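Local structure of tricorn protease (Thermoplasma acidophilum, 1K32) at residues P14-N19 with S706-E711; C31-W36 with R702-N707; R70-S75 with G100-R105; R250-N253 with R258-F261; E666-A671 with E686-K691. The protein degrades protein fragments as a large serine protease, probably shortening peptides released by the proteasome, with beta propellers that are thought to gate substrate access. One frame throughout, in Å; residues are numbered along the deposited sequence.

Contact 1 of 5, residues P14-N19 with S706-E711; sequences PNLLLN and SNVIVE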
# COMPACT_ATOMS: atom_id res chain seq x y z
N PRO A 14 -34.20 -32.82 53.26
CA PRO A 14 -34.35 -31.60 54.05
C PRO A 14 -33.42 -30.48 53.57
O PRO A 14 -32.50 -30.72 52.79
CB PRO A 14 -34.02 -32.07 55.46
CG PRO A 14 -32.98 -33.11 55.23
CD PRO A 14 -33.49 -33.87 54.02
N ASN A 15 -33.68 -29.27 54.05
CA ASN A 15 -32.87 -28.11 53.68
C ASN A 15 -31.94 -27.67 54.82
O ASN A 15 -32.14 -28.02 55.98
CB ASN A 15 -33.78 -26.93 53.30
CG ASN A 15 -34.53 -27.15 52.00
OD1 ASN A 15 -35.69 -27.57 52.00
ND2 ASN A 15 -33.87 -26.86 50.88
N LEU A 16 -30.93 -26.89 54.47
CA LEU A 16 -30.00 -26.35 55.45
C LEU A 16 -30.66 -25.05 55.92
O LEU A 16 -30.80 -24.11 55.15
CB LEU A 16 -28.64 -26.06 54.81
CG LEU A 16 -27.49 -25.64 55.72
CD1 LEU A 16 -26.95 -26.86 56.47
CD2 LEU A 16 -26.38 -25.01 54.88
N LEU A 17 -31.07 -24.99 57.19
CA LEU A 17 -31.73 -23.79 57.71
C LEU A 17 -30.73 -22.95 58.49
O LEU A 17 -29.94 -23.48 59.27
CB LEU A 17 -32.90 -24.20 58.60
CG LEU A 17 -33.88 -25.21 58.00
CD1 LEU A 17 -35.09 -25.34 58.91
CD2 LEU A 17 -34.33 -24.78 56.59
N LEU A 18 -30.77 -21.63 58.31
CA LEU A 18 -29.81 -20.77 58.99
C LEU A 18 -30.30 -19.40 59.43
O LEU A 18 -31.40 -18.95 59.07
CB LEU A 18 -28.59 -20.55 58.09
CG LEU A 18 -28.12 -21.71 57.22
CD1 LEU A 18 -28.01 -21.23 55.78
CD2 LEU A 18 -26.79 -22.24 57.73
N ASN A 19 -29.45 -18.75 60.21
CA ASN A 19 -29.65 -17.39 60.70
C ASN A 19 -31.09 -16.97 60.95
O ASN A 19 -31.70 -16.27 60.17
CB ASN A 19 -28.97 -16.44 59.70
CG ASN A 19 -27.49 -16.79 59.49
OD1 ASN A 19 -26.84 -16.30 58.57
ND2 ASN A 19 -26.96 -17.64 60.35
N SER A 706 -21.06 -23.10 51.11
CA SER A 706 -20.06 -22.28 51.77
C SER A 706 -20.17 -22.39 53.28
O SER A 706 -19.17 -22.54 53.98
CB SER A 706 -20.21 -20.81 51.35
OG SER A 706 -19.46 -19.97 52.19
N ASN A 707 -21.39 -22.31 53.79
CA ASN A 707 -21.59 -22.41 55.23
C ASN A 707 -21.00 -23.71 55.76
O ASN A 707 -20.40 -23.73 56.84
CB ASN A 707 -23.09 -22.35 55.57
CG ASN A 707 -23.65 -20.93 55.51
OD1 ASN A 707 -23.90 -20.36 54.42
ND2 ASN A 707 -23.84 -20.34 56.67
N VAL A 708 -21.18 -24.78 55.01
CA VAL A 708 -20.67 -26.08 55.43
C VAL A 708 -19.16 -26.14 55.31
O VAL A 708 -18.48 -26.51 56.27
CB VAL A 708 -21.30 -27.22 54.58
CG1 VAL A 708 -20.72 -28.59 54.99
CG2 VAL A 708 -22.85 -27.21 54.76
N ILE A 709 -18.63 -25.74 54.16
CA ILE A 709 -17.18 -25.77 53.95
C ILE A 709 -16.41 -24.92 54.95
O ILE A 709 -15.38 -25.33 55.47
CB ILE A 709 -16.81 -25.32 52.51
CG1 ILE A 709 -17.12 -26.44 51.52
CG2 ILE A 709 -15.32 -24.93 52.45
CD1 ILE A 709 -16.77 -26.13 50.10
N VAL A 710 -16.92 -23.71 55.20
CA VAL A 710 -16.26 -22.80 56.11
C VAL A 710 -16.21 -23.35 57.53
O VAL A 710 -15.19 -23.19 58.19
CB VAL A 710 -16.97 -21.42 56.12
CG1 VAL A 710 -16.39 -20.54 57.22
CG2 VAL A 710 -16.78 -20.74 54.76
N GLU A 711 -17.30 -23.98 57.98
CA GLU A 711 -17.34 -24.56 59.32
C GLU A 711 -16.30 -25.67 59.42
O GLU A 711 -15.60 -25.76 60.42
CB GLU A 711 -18.74 -25.14 59.63
CG GLU A 711 -19.83 -24.10 59.91
CD GLU A 711 -19.81 -23.56 61.33
OE1 GLU A 711 -20.67 -22.72 61.67
OE2 GLU A 711 -18.93 -23.97 62.12

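Contact 2 of 5, residues C31-W36 with R702-N707; sequences CCDDLW and RYDLSN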
# COMPACT_ATOMS: atom_id res chain seq x y z
N CYS A 31 -33.26 -19.97 53.92
CA CYS A 31 -33.23 -21.30 53.32
C CYS A 31 -33.13 -21.05 51.83
O CYS A 31 -33.97 -20.34 51.27
CB CYS A 31 -34.52 -22.08 53.64
SG CYS A 31 -34.61 -23.68 52.80
N CYS A 32 -32.12 -21.65 51.20
CA CYS A 32 -31.88 -21.48 49.77
C CYS A 32 -31.68 -19.99 49.42
O CYS A 32 -32.15 -19.52 48.38
CB CYS A 32 -33.02 -22.07 48.93
SG CYS A 32 -33.20 -23.87 48.99
N ASP A 33 -30.98 -19.27 50.30
CA ASP A 33 -30.68 -17.85 50.09
C ASP A 33 -31.89 -16.92 50.19
O ASP A 33 -31.75 -15.71 50.08
CB ASP A 33 -30.02 -17.66 48.72
CG ASP A 33 -28.87 -18.63 48.47
OD1 ASP A 33 -28.36 -18.64 47.33
OD2 ASP A 33 -28.48 -19.36 49.40
N ASP A 34 -33.07 -17.48 50.40
CA ASP A 34 -34.28 -16.67 50.50
C ASP A 34 -34.75 -16.60 51.96
O ASP A 34 -34.26 -17.34 52.80
CB ASP A 34 -35.37 -17.26 49.61
CG ASP A 34 -35.07 -17.07 48.12
OD1 ASP A 34 -35.54 -17.88 47.30
OD2 ASP A 34 -34.38 -16.10 47.77
N LEU A 35 -35.68 -15.71 52.25
CA LEU A 35 -36.18 -15.54 53.61
C LEU A 35 -37.50 -16.28 53.78
O LEU A 35 -38.40 -16.17 52.95
CB LEU A 35 -36.40 -14.05 53.93
CG LEU A 35 -36.01 -13.48 55.31
CD1 LEU A 35 -36.95 -12.33 55.65
CD2 LEU A 35 -36.04 -14.55 56.38
N TRP A 36 -37.63 -17.01 54.88
CA TRP A 36 -38.86 -17.75 55.15
C TRP A 36 -39.43 -17.38 56.50
O TRP A 36 -38.73 -16.85 57.36
CB TRP A 36 -38.59 -19.27 55.13
CG TRP A 36 -38.13 -19.82 53.82
CD1 TRP A 36 -36.91 -19.64 53.23
CD2 TRP A 36 -38.87 -20.69 52.95
NE1 TRP A 36 -36.84 -20.33 52.05
CE2 TRP A 36 -38.03 -20.99 51.85
CE3 TRP A 36 -40.16 -21.24 52.98
CZ2 TRP A 36 -38.44 -21.82 50.80
CZ3 TRP A 36 -40.57 -22.06 51.93
CH2 TRP A 36 -39.71 -22.34 50.86
N ARG A 702 -24.96 -22.46 46.28
CA ARG A 702 -23.53 -22.30 46.53
C ARG A 702 -23.30 -21.68 47.90
O ARG A 702 -22.30 -21.95 48.53
CB ARG A 702 -22.87 -21.44 45.46
CG ARG A 702 -21.37 -21.24 45.67
CD ARG A 702 -20.60 -22.55 45.51
NE ARG A 702 -19.17 -22.40 45.80
CZ ARG A 702 -18.67 -22.24 47.02
NH1 ARG A 702 -17.36 -22.09 47.20
NH2 ARG A 702 -19.47 -22.24 48.08
N TYR A 703 -24.21 -20.82 48.34
CA TYR A 703 -24.08 -20.21 49.65
C TYR A 703 -24.21 -21.26 50.76
O TYR A 703 -23.47 -21.21 51.75
CB TYR A 703 -25.14 -19.13 49.88
CG TYR A 703 -24.83 -18.29 51.10
CD1 TYR A 703 -23.62 -17.61 51.20
CD2 TYR A 703 -25.73 -18.19 52.15
CE1 TYR A 703 -23.30 -16.85 52.31
CE2 TYR A 703 -25.43 -17.42 53.29
CZ TYR A 703 -24.20 -16.76 53.36
OH TYR A 703 -23.87 -16.00 54.45
N ASP A 704 -25.16 -22.18 50.61
CA ASP A 704 -25.38 -23.28 51.54
C ASP A 704 -24.07 -24.06 51.69
O ASP A 704 -23.62 -24.33 52.81
CB ASP A 704 -26.44 -24.25 51.01
CG ASP A 704 -27.84 -23.68 51.05
OD1 ASP A 704 -28.73 -24.22 50.37
OD2 ASP A 704 -28.06 -22.69 51.78
N LEU A 705 -23.47 -24.39 50.55
CA LEU A 705 -22.22 -25.15 50.52
C LEU A 705 -21.11 -24.42 51.26
O LEU A 705 -20.31 -25.04 51.95
CB LEU A 705 -21.78 -25.42 49.08
CG LEU A 705 -21.00 -26.72 48.79
CD1 LEU A 705 -20.10 -26.50 47.58
CD2 LEU A 705 -20.17 -27.14 49.97
N SER A 706 -21.06 -23.10 51.11
CA SER A 706 -20.06 -22.28 51.77
C SER A 706 -20.17 -22.39 53.28
O SER A 706 -19.17 -22.54 53.98
CB SER A 706 -20.21 -20.81 51.35
OG SER A 706 -19.46 -19.97 52.19
N ASN A 707 -21.39 -22.31 53.79
CA ASN A 707 -21.59 -22.41 55.23
C ASN A 707 -21.00 -23.71 55.76
O ASN A 707 -20.40 -23.73 56.84
CB ASN A 707 -23.09 -22.35 55.57
CG ASN A 707 -23.65 -20.93 55.51
OD1 ASN A 707 -23.90 -20.36 54.42
ND2 ASN A 707 -23.84 -20.34 56.67
O HOH W 1 -30.58 -23.31 52.47
O HOH W 2 -25.88 -19.25 46.69
O HOH W 3 -29.17 -20.24 52.12

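Contact 3 of 5, residues R70-S75 with G100-R105; sequences RVMRGS and GKSTGR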
# COMPACT_ATOMS: atom_id res chain seq x y z
N ARG A 70 -30.49 -8.03 55.03
CA ARG A 70 -29.18 -7.84 54.41
C ARG A 70 -29.07 -8.81 53.23
O ARG A 70 -29.22 -10.02 53.39
CB ARG A 70 -28.02 -8.09 55.39
CG ARG A 70 -26.64 -7.86 54.74
CD ARG A 70 -25.47 -8.04 55.70
NE ARG A 70 -24.16 -7.71 55.10
CZ ARG A 70 -23.46 -8.50 54.29
NH1 ARG A 70 -22.29 -8.12 53.82
NH2 ARG A 70 -23.93 -9.69 53.94
N VAL A 71 -28.83 -8.28 52.04
CA VAL A 71 -28.72 -9.16 50.89
C VAL A 71 -27.41 -8.90 50.18
O VAL A 71 -26.96 -7.77 50.12
CB VAL A 71 -29.90 -8.95 49.91
CG1 VAL A 71 -30.00 -7.51 49.50
CG2 VAL A 71 -29.72 -9.82 48.67
N MET A 72 -26.79 -9.95 49.66
CA MET A 72 -25.54 -9.78 48.92
C MET A 72 -25.73 -10.02 47.41
O MET A 72 -26.58 -10.80 47.01
CB MET A 72 -24.47 -10.72 49.47
CG MET A 72 -24.01 -10.40 50.89
SD MET A 72 -23.04 -11.80 51.56
CE MET A 72 -24.42 -12.90 51.88
N ARG A 73 -24.97 -9.30 46.59
CA ARG A 73 -25.03 -9.45 45.14
C ARG A 73 -23.63 -9.44 44.57
O ARG A 73 -22.68 -9.11 45.28
CB ARG A 73 -25.87 -8.34 44.51
CG ARG A 73 -27.36 -8.62 44.60
CD ARG A 73 -28.19 -7.55 43.92
NE ARG A 73 -29.61 -7.74 44.21
CZ ARG A 73 -30.58 -6.96 43.77
NH1 ARG A 73 -31.84 -7.21 44.09
NH2 ARG A 73 -30.30 -5.92 43.00
N GLY A 74 -23.49 -9.77 43.29
CA GLY A 74 -22.18 -9.85 42.66
C GLY A 74 -21.86 -11.35 42.68
O GLY A 74 -22.13 -12.00 43.69
N SER A 75 -21.29 -11.88 41.60
CA SER A 75 -21.01 -13.32 41.53
C SER A 75 -20.38 -13.91 42.80
O SER A 75 -20.78 -14.98 43.25
CB SER A 75 -20.13 -13.64 40.33
OG SER A 75 -18.85 -13.07 40.49
N GLY A 100 -21.88 -1.77 50.13
CA GLY A 100 -20.79 -2.09 51.03
C GLY A 100 -19.98 -3.31 50.59
O GLY A 100 -20.54 -4.27 50.06
N LYS A 101 -18.67 -3.28 50.80
CA LYS A 101 -17.82 -4.41 50.44
C LYS A 101 -18.08 -5.55 51.41
O LYS A 101 -18.28 -5.33 52.60
CB LYS A 101 -16.34 -4.03 50.51
CG LYS A 101 -15.91 -2.88 49.63
CD LYS A 101 -14.42 -2.62 49.83
CE LYS A 101 -13.91 -1.47 48.98
NZ LYS A 101 -12.42 -1.38 49.08
N SER A 102 -18.04 -6.78 50.92
CA SER A 102 -18.30 -7.92 51.78
C SER A 102 -17.45 -9.14 51.40
O SER A 102 -17.16 -9.34 50.23
CB SER A 102 -19.80 -8.28 51.67
OG SER A 102 -20.16 -9.44 52.40
N THR A 103 -17.04 -9.91 52.41
CA THR A 103 -16.30 -11.16 52.21
C THR A 103 -17.00 -12.13 53.17
O THR A 103 -17.73 -11.69 54.07
CB THR A 103 -14.80 -11.07 52.59
OG1 THR A 103 -14.66 -10.93 54.01
CG2 THR A 103 -14.16 -9.88 51.90
N GLY A 104 -16.79 -13.43 52.99
CA GLY A 104 -17.43 -14.39 53.87
C GLY A 104 -17.10 -14.21 55.34
O GLY A 104 -17.93 -14.46 56.20
N ARG A 105 -15.89 -13.75 55.63
CA ARG A 105 -15.46 -13.54 57.01
C ARG A 105 -15.74 -12.13 57.53
O ARG A 105 -15.60 -11.85 58.73
CB ARG A 105 -13.98 -13.89 57.15
CG ARG A 105 -13.11 -13.25 56.09
CD ARG A 105 -11.79 -13.99 55.86
NE ARG A 105 -11.02 -13.35 54.81
CZ ARG A 105 -11.34 -13.36 53.52
NH1 ARG A 105 -10.58 -12.73 52.64
NH2 ARG A 105 -12.42 -14.01 53.10

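Contact 4 of 5, residues R250-N253 with R258-F261; sequences RHLN and RILF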
# COMPACT_ATOMS: atom_id res chain seq x y z
N ARG A 250 -25.06 -20.91 66.31
CA ARG A 250 -24.75 -19.66 65.62
C ARG A 250 -25.93 -18.71 65.56
O ARG A 250 -27.09 -19.13 65.58
CB ARG A 250 -24.36 -19.91 64.16
CG ARG A 250 -23.17 -20.80 63.90
CD ARG A 250 -21.87 -20.16 64.35
NE ARG A 250 -20.78 -21.10 64.17
CZ ARG A 250 -19.56 -20.93 64.64
NH1 ARG A 250 -18.64 -21.86 64.41
NH2 ARG A 250 -19.26 -19.84 65.35
N HIS A 251 -25.60 -17.43 65.46
CA HIS A 251 -26.62 -16.43 65.23
C HIS A 251 -27.75 -16.34 66.26
O HIS A 251 -28.89 -16.59 65.92
CB HIS A 251 -27.22 -16.72 63.85
CG HIS A 251 -27.83 -15.54 63.16
ND1 HIS A 251 -27.09 -14.61 62.47
CD2 HIS A 251 -29.13 -15.19 62.99
CE1 HIS A 251 -27.90 -13.73 61.91
NE2 HIS A 251 -29.15 -14.06 62.21
N LEU A 252 -27.44 -16.00 67.51
CA LEU A 252 -28.50 -15.85 68.52
C LEU A 252 -29.34 -14.61 68.22
O LEU A 252 -28.82 -13.59 67.77
CB LEU A 252 -27.91 -15.66 69.92
CG LEU A 252 -27.02 -16.72 70.55
CD1 LEU A 252 -26.80 -16.34 72.00
CD2 LEU A 252 -27.66 -18.10 70.44
N ASN A 253 -30.64 -14.70 68.47
CA ASN A 253 -31.54 -13.57 68.27
C ASN A 253 -32.65 -13.74 69.29
O ASN A 253 -32.94 -14.87 69.71
CB ASN A 253 -32.07 -13.52 66.84
CG ASN A 253 -31.29 -12.55 65.96
OD1 ASN A 253 -31.06 -12.80 64.78
ND2 ASN A 253 -30.88 -11.43 66.53
N ARG A 258 -37.62 -15.29 74.46
CA ARG A 258 -36.95 -16.51 74.04
C ARG A 258 -35.77 -16.23 73.10
O ARG A 258 -35.70 -15.17 72.46
CB ARG A 258 -37.94 -17.43 73.34
CG ARG A 258 -39.14 -17.75 74.20
CD ARG A 258 -40.35 -17.99 73.32
NE ARG A 258 -40.50 -19.39 72.96
CZ ARG A 258 -41.37 -19.82 72.05
NH1 ARG A 258 -41.46 -21.12 71.78
NH2 ARG A 258 -42.12 -18.95 71.40
N ILE A 259 -34.84 -17.18 73.02
CA ILE A 259 -33.68 -17.03 72.15
C ILE A 259 -33.69 -18.08 71.05
O ILE A 259 -33.86 -19.27 71.31
CB ILE A 259 -32.35 -17.15 72.93
CG1 ILE A 259 -32.22 -16.00 73.93
CG2 ILE A 259 -31.17 -17.10 71.96
CD1 ILE A 259 -30.99 -16.08 74.77
N LEU A 260 -33.52 -17.62 69.82
CA LEU A 260 -33.51 -18.49 68.65
C LEU A 260 -32.09 -18.56 68.09
O LEU A 260 -31.34 -17.59 68.15
CB LEU A 260 -34.45 -17.89 67.61
CG LEU A 260 -34.70 -18.70 66.35
CD1 LEU A 260 -35.33 -20.01 66.69
CD2 LEU A 260 -35.60 -17.89 65.43
N PHE A 261 -31.72 -19.71 67.53
CA PHE A 261 -30.38 -19.87 66.97
C PHE A 261 -30.33 -21.03 65.96
O PHE A 261 -31.24 -21.83 65.86
CB PHE A 261 -29.34 -20.07 68.10
CG PHE A 261 -29.45 -21.39 68.82
CD1 PHE A 261 -28.77 -22.52 68.36
CD2 PHE A 261 -30.25 -21.51 69.96
CE1 PHE A 261 -28.87 -23.76 69.03
CE2 PHE A 261 -30.36 -22.73 70.64
CZ PHE A 261 -29.68 -23.86 70.18

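Contact 5 of 5, residues E666-A671 with E686-K691; sequences EAWKLA and ERIYEK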
# COMPACT_ATOMS: atom_id res chain seq x y z
N GLU A 666 -12.97 -32.03 47.81
CA GLU A 666 -11.72 -31.34 47.45
C GLU A 666 -11.32 -30.29 48.49
O GLU A 666 -10.14 -30.14 48.81
CB GLU A 666 -11.82 -30.68 46.07
CG GLU A 666 -10.49 -30.13 45.58
CD GLU A 666 -10.38 -30.03 44.06
OE1 GLU A 666 -9.24 -30.14 43.55
OE2 GLU A 666 -11.42 -29.84 43.38
N ALA A 667 -12.30 -29.56 49.02
CA ALA A 667 -12.04 -28.53 50.03
C ALA A 667 -11.45 -29.20 51.28
O ALA A 667 -10.51 -28.70 51.87
CB ALA A 667 -13.33 -27.80 50.40
N TRP A 668 -12.03 -30.33 51.65
CA TRP A 668 -11.58 -31.10 52.81
C TRP A 668 -10.16 -31.62 52.56
O TRP A 668 -9.29 -31.52 53.43
CB TRP A 668 -12.57 -32.25 53.04
CG TRP A 668 -12.16 -33.24 54.09
CD1 TRP A 668 -12.38 -33.15 55.43
CD2 TRP A 668 -11.42 -34.44 53.88
NE1 TRP A 668 -11.82 -34.24 56.08
CE2 TRP A 668 -11.22 -35.04 55.14
CE3 TRP A 668 -10.91 -35.08 52.73
CZ2 TRP A 668 -10.53 -36.25 55.30
CZ3 TRP A 668 -10.22 -36.28 52.89
CH2 TRP A 668 -10.04 -36.85 54.17
N LYS A 669 -9.92 -32.17 51.37
CA LYS A 669 -8.62 -32.72 50.98
C LYS A 669 -7.53 -31.64 50.90
O LYS A 669 -6.39 -31.88 51.31
CB LYS A 669 -8.74 -33.45 49.63
CG LYS A 669 -7.42 -33.93 49.03
CD LYS A 669 -7.68 -34.98 47.94
CE LYS A 669 -6.39 -35.42 47.25
NZ LYS A 669 -5.34 -35.80 48.23
N LEU A 670 -7.88 -30.47 50.39
CA LEU A 670 -6.93 -29.36 50.31
C LEU A 670 -6.58 -28.90 51.72
O LEU A 670 -5.42 -28.70 52.04
CB LEU A 670 -7.52 -28.19 49.50
CG LEU A 670 -7.53 -28.30 47.97
CD1 LEU A 670 -8.50 -27.28 47.36
CD2 LEU A 670 -6.11 -28.06 47.44
N ALA A 671 -7.58 -28.74 52.56
CA ALA A 671 -7.35 -28.31 53.93
C ALA A 671 -6.37 -29.25 54.63
O ALA A 671 -5.47 -28.80 55.32
CB ALA A 671 -8.67 -28.27 54.69
N GLU A 686 -9.65 -36.43 59.68
CA GLU A 686 -10.41 -37.65 59.89
C GLU A 686 -11.53 -37.48 60.90
O GLU A 686 -12.55 -38.15 60.84
CB GLU A 686 -9.49 -38.78 60.34
CG GLU A 686 -8.44 -39.12 59.32
CD GLU A 686 -7.66 -40.37 59.70
OE1 GLU A 686 -6.96 -40.34 60.74
OE2 GLU A 686 -7.76 -41.37 58.96
N ARG A 687 -11.31 -36.57 61.84
CA ARG A 687 -12.27 -36.29 62.89
C ARG A 687 -13.45 -35.43 62.40
O ARG A 687 -14.57 -35.56 62.89
CB ARG A 687 -11.54 -35.57 64.02
CG ARG A 687 -12.30 -35.40 65.30
CD ARG A 687 -11.46 -34.57 66.26
NE ARG A 687 -11.52 -33.15 65.92
CZ ARG A 687 -10.52 -32.29 66.06
NH1 ARG A 687 -10.69 -31.02 65.73
NH2 ARG A 687 -9.34 -32.70 66.50
N ILE A 688 -13.20 -34.57 61.42
CA ILE A 688 -14.25 -33.68 60.95
C ILE A 688 -14.95 -34.06 59.65
O ILE A 688 -16.02 -33.53 59.35
CB ILE A 688 -13.71 -32.23 60.77
CG1 ILE A 688 -12.71 -32.17 59.61
CG2 ILE A 688 -13.04 -31.76 62.05
CD1 ILE A 688 -12.23 -30.77 59.28
N TYR A 689 -14.36 -34.98 58.88
CA TYR A 689 -14.93 -35.35 57.60
C TYR A 689 -16.42 -35.68 57.52
O TYR A 689 -17.15 -35.03 56.77
CB TYR A 689 -14.16 -36.52 56.96
CG TYR A 689 -14.70 -36.88 55.59
CD1 TYR A 689 -15.66 -37.88 55.43
CD2 TYR A 689 -14.33 -36.15 54.46
CE1 TYR A 689 -16.24 -38.14 54.19
CE2 TYR A 689 -14.90 -36.40 53.22
CZ TYR A 689 -15.85 -37.40 53.09
OH TYR A 689 -16.43 -37.63 51.87
N GLU A 690 -16.86 -36.69 58.27
CA GLU A 690 -18.27 -37.12 58.20
C GLU A 690 -19.27 -36.07 58.63
O GLU A 690 -20.25 -35.80 57.95
CB GLU A 690 -18.50 -38.40 59.03
CG GLU A 690 -19.91 -38.95 58.87
CD GLU A 690 -20.25 -40.04 59.88
OE1 GLU A 690 -21.41 -40.50 59.88
OE2 GLU A 690 -19.36 -40.43 60.66
N LYS A 691 -19.02 -35.49 59.80
CA LYS A 691 -19.88 -34.46 60.36
C LYS A 691 -20.30 -33.41 59.32
O LYS A 691 -21.48 -33.09 59.19
CB LYS A 691 -19.12 -33.83 61.53
CG LYS A 691 -19.46 -32.44 61.94
CD LYS A 691 -18.61 -32.05 63.15
CE LYS A 691 -18.89 -33.02 64.32
NZ LYS A 691 -18.32 -32.58 65.62

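Contact 1 of 5, residues P14-N19 with S706-E711
Leu16 and Leu18, where the chain enters the first propeller blade, reach together toward one flank of helix 702-714 and meet Val708 and Asn707. Leu16 carries its CG anti to the backbone N (chi1 -174°), which stretches the side chain out to the helix and leaves one methyl, CD2, to do the touching. The Leu16 and Val708 side chains cross obliquely, with Leu16 CD2 4.2 Å from Val708 CG2; the same methyl also skirts the base of the neighbouring helix residue, Leu16 CD2 lying 4.3 Å from Asn707 CB. Leu18 comes at Asn707 from the opposite direction, its CD2 methyl ending against the amide group at 4.1 Å from Asn707 CG. The chi2 of Leu18, 128°, is away from the usual staggered positions. The helix carries on past the leucines, where Glu711 forms a salt bridge with Lys177, while Val708 and Glu711 both lean on Tyr692 of helix 678-693. As a worked case of how the entry to a strand is laid against a helix, the example is sparse: methyl groups meet a methyl and an amide, and no hydrogen bond spans the two segments. The chemistry therefore implies a light joint between propeller and C1 helix, made by methyl contacts without directional bonding between these two segments.

Contact 2 of 5, residues C31-W36 with R702-N707
Asp33 sets its carboxylate against Tyr703 at the edge of the aromatic ring, the two planes 80° apart and Asp33 OD2 only 3.4 Å from Tyr703 CB. This is the tight part of the contact. The acid sits in a type I' turn, Cys31 to Asp34, and the same OD2 accepts a hydrogen bond from Thr701, just before the helix. Beyond it the packing gives way to three bridging waters, although the residues that touch are all buried. Water 1 accepts from Cys32 N at 2.6 Å, and water 3 accepts from Asp33 N at 2.7 Å; both turn toward Asp704 OD2. Water 2 links Asp33 OD1 with Tyr703 N, donating to the first and accepting from the second. Direct protein contact is poor here: Asp33 OD2 and Asp704 OD2 stand 4.1 Å apart, like charges that could raise the pKa of one of them. Asp704 OD1 accepts hydrogen bonds from the backbone N of Lys700 and of Thr701. Around the joint, Tyr703 rests on Val54 and Asn56 of strand 54-60, Leu35 packs on strand 45-49, and Leu705 faces Phe660 and Met663 of helix 656-674.

Contact 3 of 5, residues R70-S75 with G100-R105
Arg70 lays the edge of its guanidinium against Ser102, and the hydroxyl lies nearly in the guanidinium plane, 8° out of it. The hydrogen bond from Arg70 NH1 to Ser102 OG is 2.9 Å long, with an N-H...O angle of 155°. An extended chain from CG to NE, begun with CG anti to the backbone N (chi1 -179°), carries the charged end past strand 79-86 to strand 100-103. Ser102 for its part turns OG toward the guanidinium edge. Met72 lies on the same strand as the arginine, and its sulfur sits at the guanidinium edge, in the plane of the group. It takes a weak hydrogen bond from Arg70 NH2, 3.3 Å from Met72 SD, while Met72 SD comes within 3.8 Å of Ser102 OG. The rim of one flat group is thus occupied by serine and methionine, and the backbone oxygens of Phe108 and Thr109 take bonds from NH1 and NE, which fixes its rotation and satisfies buried N-H groups. In the second propeller blade, strands 66-73 and 100-103 both pair with strand 79-86, Met72 packs on strand 54-60, and Met107 of strand 106-107 touches both Arg70 and Ser102.

Contact 4 of 5, residues R250-N253 with R258-F261
Asn253 and Leu260 are joined by two backbone hydrogen bonds, as the hydrogen-bonded pair of an antiparallel beta hairpin formed by strands 249-254 and 259-263, the first two strands of the sixth blade of the six-bladed propeller. The bond from Leu260 N to Asn253 O is 2.8 Å and nearly straight at 170°; the return bond from Asn253 N to Leu260 O is 3.0 Å and more bent. A CA-H...O contact flanks each acceptor, from Ile259 to Asn253 O and from Leu252 to Leu260 O. Because Arg250 pairs with Ser262, His251 and Leu252 together lie opposite Phe261, consistent with a beta bulge, and His251 has positive backbone angles. Outward from this ladder, Leu252 packs beside Ile259, with Leu252 CD2 4.0 Å from Ile259 CG2, while Val210 of strand 207-212 covers them both. Phe261 lies alongside Leu252 and points the same way, its CG set between the backbone N and the carbonyl carbon (chi1 69°), and Leu252 CD2 ends 3.5 Å from Phe261 CB.

Contact 5 of 5, residues E666-A671 with E686-K691
Trp668 reaches from helix 656-674 toward helix 678-693, two nearly antiparallel C1 helices whose short segments run at 169° with axes 11.1 Å apart, and Tyr689 meets it in a T-shaped (edge-to-face) stack. From CB, the torsion that puts CG anti to the backbone N (chi1 173°) aims the indole at the facing helix. Trp668 CG comes first, 3.6 Å from Tyr689 CD2. On the five-membered ring, CD1 meets Ile688, with Trp668 CD1 4.3 Å from Ile688 CG1. Next is Trp668 NE1, which donates a hydrogen bond to Ser685 O and passes 3.4 Å from Tyr689 CB. The shared atoms CD2 and CE2 lie beneath the tyrosine edge, and on the six-membered ring Trp668 CZ2 approaches Glu686 N at 4.5 Å. Tyr689 is itself steadied by Asp665, which accepts from its OH, and its ring also meets Arg356 in a cation-pi contact. The two planes stand at 75°, and Tyr689 CD2 lies 3.3 Å above the indole plane of Trp668, over its centre.

Helix 702-714 ties these contacts together. Contacts 1 and 2, with centres 7 Å apart, share Ser706 and Asn707 and bring the first blade against successive turns of it. Contact 3 adjoins contact 2, with Tyr703 OH 4.1 Å from Met72 CE. Contact 4 is tethered to contact 1 by a salt bridge, Glu711 OE1 to Arg250 NE at 3.0 Å, and contact 5 touches contact 1 where Ile709 CD1 is 3.8 Å from Ala667 CB. Contacts 4 and 5 are the farthest apart of the group, their centres about 28 Å from each other. Contacts 1 and 2 alone join the six-bladed propeller to the C1 helices; contacts 3 and 4 lie within blades and contact 5 within the helices.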